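Local structure of galactan 1,3-beta-galactosidase (Phanerochaete chrysosporium, 7BYS) at residues D11-A19 and S49-S60; R237-F245 and I254-P262. The protein probably trims beta-1,3-linked galactan chains from their ends as an exo-acting glycoside hydrolase of family 43, and carries a carbohydrate-binding module beside the catalytic domain. All blocks are in the same frame, centred on the assembly; numbering follows the deposited sequence. Where two conformers were deposited one is given.

Contact 1: residues D11-A19 and S49-S60; sequences DTAGNTIQA and SCYTSSDLVNWS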
loop_
_atom_site.group_PDB
_atom_site.type_symbol
_atom_site.label_atom_id
_atom_site.label_comp_id
_atom_site.label_asym_id
_atom_site.label_seq_id
_atom_site.Cartn_x
_atom_site.Cartn_y
_atom_site.Cartn_z
ATOM N N ASP A 11 -9.470 5.622 11.361
ATOM C CA ASP A 11 -8.725 6.041 12.538
ATOM C C ASP A 11 -9.588 5.871 13.789
ATOM O O ASP A 11 -10.723 5.388 13.726
ATOM C CB ASP A 11 -8.188 7.463 12.351
ATOM C CG ASP A 11 -9.277 8.508 12.165
ATOM O OD1 ASP A 11 -10.441 8.257 12.555
ATOM O OD2 ASP A 11 -8.977 9.599 11.638
ATOM N N THR A 12 -9.055 6.288 14.945
ATOM C CA THR A 12 -9.797 6.132 16.195
ATOM C C THR A 12 -11.084 6.951 16.211
ATOM O O THR A 12 -11.983 6.657 17.007
ATOM C CB THR A 12 -8.910 6.475 17.398
ATOM O OG1 THR A 12 -8.370 7.788 17.227
ATOM C CG2 THR A 12 -7.785 5.452 17.544
ATOM N N ALA A 13 -11.198 7.958 15.348
ATOM C CA ALA A 13 -12.420 8.738 15.218
ATOM C C ALA A 13 -13.447 8.083 14.306
ATOM O O ALA A 13 -14.581 8.574 14.223
ATOM C CB ALA A 13 -12.097 10.128 14.672
ATOM N N GLY A 14 -13.091 6.989 13.635
ATOM C CA GLY A 14 -13.958 6.361 12.654
ATOM C C GLY A 14 -13.926 6.987 11.281
ATOM O O GLY A 14 -14.747 6.623 10.436
ATOM N N ASN A 15 -13.006 7.909 11.030
ATOM C CA ASN A 15 -12.840 8.514 9.721
ATOM C C ASN A 15 -11.812 7.720 8.930
ATOM O O ASN A 15 -10.852 7.183 9.486
ATOM C CB ASN A 15 -12.346 9.951 9.863
ATOM C CG ASN A 15 -13.377 10.854 10.496
ATOM O OD1 ASN A 15 -14.552 10.809 10.131
ATOM N ND2 ASN A 15 -12.945 11.682 11.447
ATOM N N THR A 16 -12.032 7.633 7.625
ATOM C CA THR A 16 -11.092 6.926 6.762
ATOM C C THR A 16 -9.703 7.560 6.849
ATOM O O THR A 16 -9.557 8.785 6.791
ATOM C CB THR A 16 -11.596 6.944 5.321
ATOM O OG1 THR A 16 -12.973 6.544 5.302
ATOM C CG2 THR A 16 -10.787 5.978 4.464
ATOM N N ILE A 17 -8.684 6.720 7.039
ATOM C CA ILE A 17 -7.312 7.213 7.124
ATOM C C ILE A 17 -6.907 7.799 5.781
ATOM O O ILE A 17 -7.152 7.193 4.726
ATOM C CB ILE A 17 -6.375 6.071 7.542
ATOM C CG1 ILE A 17 -6.671 5.670 8.989
ATOM C CG2 ILE A 17 -4.904 6.485 7.378
ATOM C CD1 ILE A 17 -5.960 4.421 9.440
ATOM N N GLN A 18 -6.300 8.989 5.815
ATOM C CA GLN A 18 -5.834 9.717 4.635
ATOM C C GLN A 18 -4.329 9.927 4.767
ATOM O O GLN A 18 -3.874 11.002 5.164
ATOM C CB GLN A 18 -6.569 11.038 4.507
ATOM C CG GLN A 18 -8.043 10.857 4.152
ATOM C CD GLN A 18 -8.238 10.398 2.728
ATOM O OE1 GLN A 18 -7.306 10.413 1.928
ATOM N NE2 GLN A 18 -9.455 9.974 2.403
ATOM N N ALA A 19 -3.562 8.894 4.436
ATOM C CA ALA A 19 -2.107 8.923 4.578
ATOM C C ALA A 19 -1.478 8.074 3.469
ATOM O O ALA A 19 -0.780 7.087 3.697
ATOM C CB ALA A 19 -1.703 8.476 5.982
ATOM N N SER A 49 -0.742 14.453 6.498
ATOM C CA SER A 49 -1.379 14.031 7.727
ATOM C C SER A 49 -0.368 13.431 8.698
ATOM O O SER A 49 0.773 13.110 8.337
ATOM C CB SER A 49 -2.453 12.995 7.419
ATOM O OG SER A 49 -1.866 11.915 6.699
ATOM N N CYS A 50 -0.802 13.284 9.948
ATOM C CA CYS A 50 0.021 12.696 10.992
ATOM C C CYS A 50 -0.879 11.885 11.904
ATOM O O CYS A 50 -1.747 12.455 12.577
ATOM C CB CYS A 50 0.722 13.795 11.805
ATOM S SG CYS A 50 2.134 13.160 12.805
ATOM N N TYR A 51 -0.657 10.573 11.940
ATOM C CA TYR A 51 -1.394 9.659 12.803
ATOM C C TYR A 51 -0.413 8.958 13.727
ATOM O O TYR A 51 0.703 8.633 13.324
ATOM C CB TYR A 51 -2.112 8.579 11.985
ATOM C CG TYR A 51 -3.163 9.074 11.025
ATOM C CD1 TYR A 51 -2.808 9.605 9.801
ATOM C CD2 TYR A 51 -4.517 8.981 11.343
ATOM C CE1 TYR A 51 -3.765 10.057 8.916
ATOM C CE2 TYR A 51 -5.491 9.428 10.459
ATOM C CZ TYR A 51 -5.113 9.964 9.248
ATOM O OH TYR A 51 -6.038 10.419 8.331
ATOM N N THR A 52 -0.842 8.695 14.957
ATOM C CA THR A 52 0.013 8.030 15.926
ATOM C C THR A 52 -0.591 6.702 16.376
ATOM O O THR A 52 -1.814 6.520 16.379
ATOM C CB THR A 52 0.273 8.917 17.144
ATOM O OG1 THR A 52 -0.953 9.102 17.853
ATOM C CG2 THR A 52 0.826 10.273 16.730
ATOM N N SER A 53 0.279 5.765 16.759
ATOM C CA SER A 53 -0.177 4.483 17.276
ATOM C C SER A 53 0.956 3.840 18.057
ATOM O O SER A 53 2.129 4.104 17.799
ATOM C CB SER A 53 -0.563 3.563 16.111
ATOM O OG SER A 53 -0.875 2.251 16.537
ATOM N N SER A 54 0.590 2.984 19.006
ATOM C CA SER A 54 1.563 2.133 19.675
ATOM C C SER A 54 1.565 0.704 19.153
ATOM O O SER A 54 2.474 -0.063 19.503
ATOM C CB SER A 54 1.301 2.122 21.178
ATOM O OG SER A 54 0.081 1.455 21.450
ATOM N N ASP A 55 0.587 0.332 18.318
ATOM C CA ASP A 55 0.426 -1.049 17.884
ATOM C C ASP A 55 0.366 -1.234 16.372
ATOM O O ASP A 55 0.233 -2.376 15.920
ATOM C CB ASP A 55 -0.811 -1.700 18.529
ATOM C CG ASP A 55 -2.113 -0.969 18.214
ATOM O OD1 ASP A 55 -2.167 -0.187 17.242
ATOM O OD2 ASP A 55 -3.102 -1.190 18.948
ATOM N N LEU A 56 0.473 -0.158 15.588
ATOM C CA LEU A 56 0.426 -0.154 14.120
ATOM C C LEU A 56 -0.964 -0.397 13.546
ATOM O O LEU A 56 -1.093 -0.556 12.314
ATOM C CB LEU A 56 1.435 -1.114 13.476
ATOM C CG LEU A 56 2.911 -0.763 13.621
ATOM C CD1 LEU A 56 3.741 -1.784 12.868
ATOM C CD2 LEU A 56 3.197 0.660 13.114
ATOM N N VAL A 57 -2.015 -0.440 14.371
ATOM C CA VAL A 57 -3.344 -0.776 13.856
ATOM C C VAL A 57 -4.382 0.261 14.263
ATOM O O VAL A 57 -5.273 0.608 13.477
ATOM C CB VAL A 57 -3.762 -2.197 14.278
ATOM C CG1 VAL A 57 -5.184 -2.498 13.822
ATOM C CG2 VAL A 57 -2.794 -3.212 13.699
ATOM N N ASN A 58 -4.267 0.772 15.484
ATOM C CA ASN A 58 -5.196 1.771 16.006
ATOM C C ASN A 58 -4.531 3.141 15.914
ATOM O O ASN A 58 -3.684 3.489 16.742
ATOM C CB ASN A 58 -5.606 1.425 17.431
ATOM C CG ASN A 58 -6.480 0.191 17.490
ATOM O OD1 ASN A 58 -7.659 0.237 17.135
ATOM N ND2 ASN A 58 -5.904 -0.926 17.923
ATOM N N TRP A 59 -4.941 3.927 14.920
ATOM C CA TRP A 59 -4.263 5.159 14.542
ATOM C C TRP A 59 -5.101 6.353 14.965
ATOM O O TRP A 59 -6.296 6.422 14.648
ATOM C CB TRP A 59 -4.023 5.196 13.029
ATOM C CG TRP A 59 -3.023 4.177 12.577
ATOM C CD1 TRP A 59 -3.273 2.971 11.987
ATOM C CD2 TRP A 59 -1.598 4.287 12.681
ATOM N NE1 TRP A 59 -2.090 2.319 11.723
ATOM C CE2 TRP A 59 -1.044 3.098 12.149
ATOM C CE3 TRP A 59 -0.739 5.270 13.188
ATOM C CZ2 TRP A 59 0.338 2.877 12.091
ATOM C CZ3 TRP A 59 0.638 5.046 13.137
ATOM C CH2 TRP A 59 1.159 3.857 12.593
ATOM N N SER A 60 -4.472 7.285 15.668
ATOM C CA SER A 60 -5.125 8.475 16.191
ATOM C C SER A 60 -4.637 9.682 15.399
ATOM O O SER A 60 -3.435 9.964 15.379
ATOM C CB SER A 60 -4.763 8.634 17.667
ATOM O OG SER A 60 -5.483 9.694 18.266
HETATM O O HOH W 1 -8.565 10.231 9.015
HETATM O O HOH W 2 -8.244 8.973 19.492
#
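Y51 and Q18 carry the polar side of this contact. The Y51 hydroxyl accepts from the backbone N of Q18 along an almost straight line (OH to N 2.9 Å, 172° at the hydrogen) and passes its own proton to a water, 2.6 Å from OH, which donates to D11 OD2 and T16 O. A phenol suits this place because it accepts and donates at once. Beside it S49 OG donates to Q18 O (2.7 Å), and T12 N donates to W59 O (2.8 Å). D11 also shapes its own chain: with CG tucked between backbone N and carbonyl carbon (chi1 62°), OD1 reaches back to receive N15 N, steadying the type I turn D11-G14. Apolar contacts fill the middle. I17 puts CG2 over one face of the Y51 ring, a CH-pi contact 4.2 Å from the centroid, while its other branch sends CD1 to W59 CD1 (4.0 Å); a beta-branched chain can thus serve two aromatic rings. A19 CB adds a methyl against Y51 CE1. Together they pack the irregular N-terminal segment onto the third strand, 48-53, and the start of edge strand 60-61 of a four-stranded antiparallel blade, as in the five-bladed beta-propeller of family 43.

Contact 2: residues R237-F245 and I254-P262; sequences RTWYSQNAF and IYMGDRWRP
R259 crosses the Y240 ring at about a right angle, CD lying over one face toward its rim, 4.1 Å above the plane, and CG 3.7 Å from Y240 CD1. A bend at chi3 (-62°) then turns the guanidinium edge, not its face, to the left-handed helical turn 237-240: NE bonds Y240 O on a lone pair (2.9 Å) and NH2 bonds W239 O (2.9 Å). Arginine suits the site, since one flat group serves two carbonyls in its own plane. Y240 OH is held by D385 and a water. S241 OG is a relay, receiving from Y255 OH (2.7 Å) and donating to T238 O. Having no side chain, G257 lets Q242 O approach G257 CA to 3.1 Å, with the Y255 hydroxyl close by. Q242 keeps CG anti to the backbone N (chi1 -175°) and runs extended beyond it, which carries OE1 to the W260 indole NE1 (2.9 Å) with amide and ring planes nearly perpendicular (89°); NE2 goes to S203. Both amide ends are thereby fixed, which should hold its orientation. M256 O accepts from both A244 N and F245 N. This is a classic beta bulge in an antiparallel hairpin, set in a propeller blade whose first strand brings Q242 to the galactose-binding site beside R82 and D137.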
loop_
_atom_site.group_PDB
_atom_site.type_symbol
_atom_site.label_atom_id
_atom_site.label_comp_id
_atom_site.label_asym_id
_atom_site.label_seq_id
_atom_site.Cartn_x
_atom_site.Cartn_y
_atom_site.Cartn_z
ATOM N N ARG A 237 0.647 -8.155 -10.050
ATOM C CA ARG A 237 1.072 -6.758 -9.997
ATOM C C ARG A 237 1.166 -6.286 -8.545
ATOM O O ARG A 237 0.545 -5.302 -8.132
ATOM C CB ARG A 237 0.158 -5.867 -10.840
ATOM C CG ARG A 237 -0.081 -6.421 -12.243
ATOM C CD ARG A 237 -1.066 -5.581 -13.043
ATOM N NE ARG A 237 -2.385 -5.592 -12.421
ATOM C CZ ARG A 237 -3.371 -4.758 -12.733
ATOM N NH1 ARG A 237 -3.202 -3.824 -13.667
ATOM N NH2 ARG A 237 -4.527 -4.836 -12.080
ATOM N N THR A 238 1.969 -7.027 -7.774
ATOM C CA THR A 238 2.144 -6.789 -6.341
ATOM C C THR A 238 0.811 -6.854 -5.609
ATOM O O THR A 238 0.521 -6.045 -4.724
ATOM C CB THR A 238 2.911 -5.497 -6.034
ATOM O OG1 THR A 238 3.916 -5.288 -7.031
ATOM C CG2 THR A 238 3.628 -5.612 -4.692
ATOM N N TRP A 239 -0.005 -7.848 -5.963
ATOM C CA TRP A 239 -1.340 -7.967 -5.380
ATOM C C TRP A 239 -2.103 -6.652 -5.521
ATOM O O TRP A 239 -2.789 -6.196 -4.602
ATOM C CB TRP A 239 -1.272 -8.449 -3.924
ATOM C CG TRP A 239 -0.703 -9.839 -3.807
ATOM C CD1 TRP A 239 0.536 -10.181 -3.356
ATOM C CD2 TRP A 239 -1.340 -11.062 -4.203
ATOM N NE1 TRP A 239 0.700 -11.542 -3.419
ATOM C CE2 TRP A 239 -0.441 -12.109 -3.923
ATOM C CE3 TRP A 239 -2.599 -11.373 -4.729
ATOM C CZ2 TRP A 239 -0.745 -13.451 -4.176
ATOM C CZ3 TRP A 239 -2.908 -12.711 -4.971
ATOM C CH2 TRP A 239 -1.984 -13.729 -4.690
ATOM N N TYR A 240 -1.970 -6.041 -6.701
ATOM C CA TYR A 240 -2.524 -4.722 -7.019
ATOM C C TYR A 240 -2.128 -3.667 -5.975
ATOM O O TYR A 240 -2.935 -3.202 -5.160
ATOM C CB TYR A 240 -4.040 -4.786 -7.238
ATOM C CG TYR A 240 -4.603 -3.645 -8.056
ATOM C CD1 TYR A 240 -4.083 -2.350 -7.985
ATOM C CD2 TYR A 240 -5.673 -3.869 -8.911
ATOM C CE1 TYR A 240 -4.626 -1.309 -8.761
ATOM C CE2 TYR A 240 -6.199 -2.870 -9.670
ATOM C CZ TYR A 240 -5.696 -1.602 -9.597
ATOM O OH TYR A 240 -6.262 -0.643 -10.385
ATOM N N SER A 241 -0.855 -3.275 -6.037
ATOM C CA SER A 241 -0.358 -2.248 -5.130
ATOM C C SER A 241 0.958 -1.708 -5.662
ATOM O O SER A 241 1.514 -2.206 -6.648
ATOM C CB SER A 241 -0.223 -2.784 -3.699
ATOM O OG SER A 241 0.929 -3.600 -3.567
ATOM N N GLN A 242 1.445 -0.672 -4.987
ATOM C CA GLN A 242 2.728 -0.051 -5.287
ATOM C C GLN A 242 3.398 0.289 -3.968
ATOM O O GLN A 242 2.755 0.842 -3.068
ATOM C CB GLN A 242 2.546 1.231 -6.100
ATOM C CG GLN A 242 3.872 1.839 -6.541
ATOM C CD GLN A 242 3.703 3.124 -7.314
ATOM O OE1 GLN A 242 2.754 3.873 -7.098
ATOM N NE2 GLN A 242 4.626 3.384 -8.239
ATOM N N ASN A 243 4.687 -0.038 -3.864
ATOM C CA ASN A 243 5.437 0.176 -2.632
ATOM C C ASN A 243 5.302 1.611 -2.139
ATOM O O ASN A 243 5.281 2.562 -2.928
ATOM C CB ASN A 243 6.912 -0.117 -2.898
ATOM C CG ASN A 243 7.710 -0.230 -1.624
ATOM O OD1 ASN A 243 7.321 -0.941 -0.704
ATOM N ND2 ASN A 243 8.840 0.456 -1.564
ATOM N N ALA A 244 5.239 1.755 -0.810
ATOM C CA ALA A 244 5.229 3.065 -0.156
ATOM C C ALA A 244 6.260 3.121 0.969
ATOM O O ALA A 244 7.040 4.081 1.059
ATOM C CB ALA A 244 3.850 3.412 0.405
ATOM N N PHE A 245 6.302 2.095 1.820
ATOM C CA PHE A 245 7.223 2.095 2.950
ATOM C C PHE A 245 7.473 0.660 3.375
ATOM O O PHE A 245 6.553 -0.167 3.354
ATOM C CB PHE A 245 6.688 2.904 4.146
ATOM C CG PHE A 245 7.777 3.359 5.083
ATOM C CD1 PHE A 245 8.490 4.531 4.835
ATOM C CD2 PHE A 245 8.123 2.585 6.185
ATOM C CE1 PHE A 245 9.518 4.933 5.681
ATOM C CE2 PHE A 245 9.151 2.982 7.032
ATOM C CZ PHE A 245 9.842 4.153 6.780
ATOM N N ILE A 254 7.490 -5.298 7.155
ATOM C CA ILE A 254 6.137 -5.105 6.652
ATOM C C ILE A 254 6.234 -4.338 5.343
ATOM O O ILE A 254 6.819 -3.245 5.296
ATOM C CB ILE A 254 5.264 -4.333 7.641
ATOM C CG1 ILE A 254 5.206 -5.074 8.975
ATOM C CG2 ILE A 254 3.867 -4.132 7.045
ATOM C CD1 ILE A 254 4.494 -4.312 10.048
ATOM N N TYR A 255 5.659 -4.909 4.289
ATOM C CA TYR A 255 5.448 -4.194 3.044
ATOM C C TYR A 255 4.221 -3.306 3.205
ATOM O O TYR A 255 3.120 -3.806 3.476
ATOM C CB TYR A 255 5.209 -5.199 1.922
ATOM C CG TYR A 255 4.703 -4.555 0.660
ATOM C CD1 TYR A 255 5.589 -3.974 -0.232
ATOM C CD2 TYR A 255 3.340 -4.516 0.358
ATOM C CE1 TYR A 255 5.156 -3.369 -1.395
ATOM C CE2 TYR A 255 2.883 -3.895 -0.801
ATOM C CZ TYR A 255 3.797 -3.328 -1.675
ATOM O OH TYR A 255 3.364 -2.716 -2.830
ATOM N N MET A 256 4.395 -1.994 3.070
ATOM C CA MET A 256 3.277 -1.054 3.101
ATOM C C MET A 256 3.174 -0.440 1.722
ATOM O O MET A 256 4.084 0.267 1.286
ATOM C CB MET A 256 3.463 0.038 4.150
ATOM C CG MET A 256 3.605 -0.508 5.542
ATOM S SD MET A 256 4.059 0.822 6.676
ATOM C CE MET A 256 3.818 0.006 8.259
ATOM N N GLY A 257 2.079 -0.744 1.026
ATOM C CA GLY A 257 1.842 -0.233 -0.304
ATOM C C GLY A 257 0.526 0.524 -0.396
ATOM O O GLY A 257 -0.315 0.491 0.517
ATOM N N ASP A 258 0.356 1.203 -1.524
ATOM C CA ASP A 258 -0.878 1.908 -1.870
ATOM C C ASP A 258 -1.549 1.194 -3.031
ATOM O O ASP A 258 -0.877 0.758 -3.970
ATOM C CB ASP A 258 -0.569 3.334 -2.354
ATOM C CG ASP A 258 -0.012 4.223 -1.260
ATOM O OD1 ASP A 258 -0.768 4.552 -0.327
ATOM O OD2 ASP A 258 1.177 4.585 -1.345
ATOM N N ARG A 259 -2.880 1.093 -2.985
ATOM C CA ARG A 259 -3.667 0.706 -4.159
ATOM C C ARG A 259 -4.288 1.997 -4.673
ATOM O O ARG A 259 -5.298 2.466 -4.140
ATOM C CB ARG A 259 -4.733 -0.336 -3.825
ATOM C CG ARG A 259 -5.636 -0.652 -5.028
ATOM C CD ARG A 259 -6.543 -1.842 -4.748
ATOM N NE ARG A 259 -5.735 -3.031 -4.519
ATOM C CZ ARG A 259 -6.081 -4.066 -3.765
ATOM N NH1 ARG A 259 -7.258 -4.093 -3.129
ATOM N NH2 ARG A 259 -5.234 -5.072 -3.624
ATOM N N TRP A 260 -3.657 2.592 -5.682
ATOM C CA TRP A 260 -4.101 3.883 -6.188
ATOM C C TRP A 260 -5.371 3.707 -7.001
ATOM O O TRP A 260 -5.455 2.827 -7.867
ATOM C CB TRP A 260 -3.019 4.484 -7.077
ATOM C CG TRP A 260 -1.751 4.793 -6.350
ATOM C CD1 TRP A 260 -0.535 4.224 -6.566
ATOM C CD2 TRP A 260 -1.571 5.759 -5.306
ATOM N NE1 TRP A 260 0.393 4.757 -5.708
ATOM C CE2 TRP A 260 -0.212 5.712 -4.931
ATOM C CE3 TRP A 260 -2.421 6.665 -4.657
ATOM C CZ2 TRP A 260 0.319 6.526 -3.932
ATOM C CZ3 TRP A 260 -1.890 7.480 -3.667
ATOM C CH2 TRP A 260 -0.531 7.404 -3.317
ATOM N N ARG A 261 -6.354 4.558 -6.740
ATOM C CA ARG A 261 -7.613 4.539 -7.479
ATOM C C ARG A 261 -7.771 5.908 -8.128
ATOM O O ARG A 261 -8.336 6.827 -7.519
ATOM C CB ARG A 261 -8.762 4.235 -6.529
ATOM C CG ARG A 261 -10.025 3.933 -7.270
ATOM C CD ARG A 261 -11.079 3.475 -6.339
ATOM N NE ARG A 261 -12.304 3.222 -7.079
ATOM C CZ ARG A 261 -13.387 2.710 -6.523
ATOM N NH1 ARG A 261 -13.368 2.406 -5.235
ATOM N NH2 ARG A 261 -14.475 2.502 -7.253
ATOM N N PRO A 262 -7.271 6.096 -9.358
ATOM C CA PRO A 262 -7.244 7.452 -9.946
ATOM C C PRO A 262 -8.590 8.155 -10.026
ATOM O O PRO A 262 -8.633 9.379 -9.857
ATOM C CB PRO A 262 -6.638 7.231 -11.339
ATOM C CG PRO A 262 -5.871 5.971 -11.223
ATOM C CD PRO A 262 -6.594 5.108 -10.215
HETATM O O HOH W 3 -7.370 1.260 -8.700
HETATM O O HOH W 4 2.609 3.801 -3.520
#

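From the N terminus, the chain first runs through the irregular segment 11-19, then builds strands 22-27 and 30-36 before 49-60 returns to it: contact 1 closes that 29-residue excursion within the first blade. The chain goes on through the intervening blades before contact 2 closes the much shorter hairpin of 242-249 and 252-259 in the last one. The two loops follow in series, neither nested nor crossed, with centres about 18 Å apart. Yet first and last blades are neighbours: L56 CD1 meets I254 CD1 at 3.9 Å, Y270 bonds the backbone of I17 and A19, and D258 receives G21 N. These contacts join the two ends of the propeller ring.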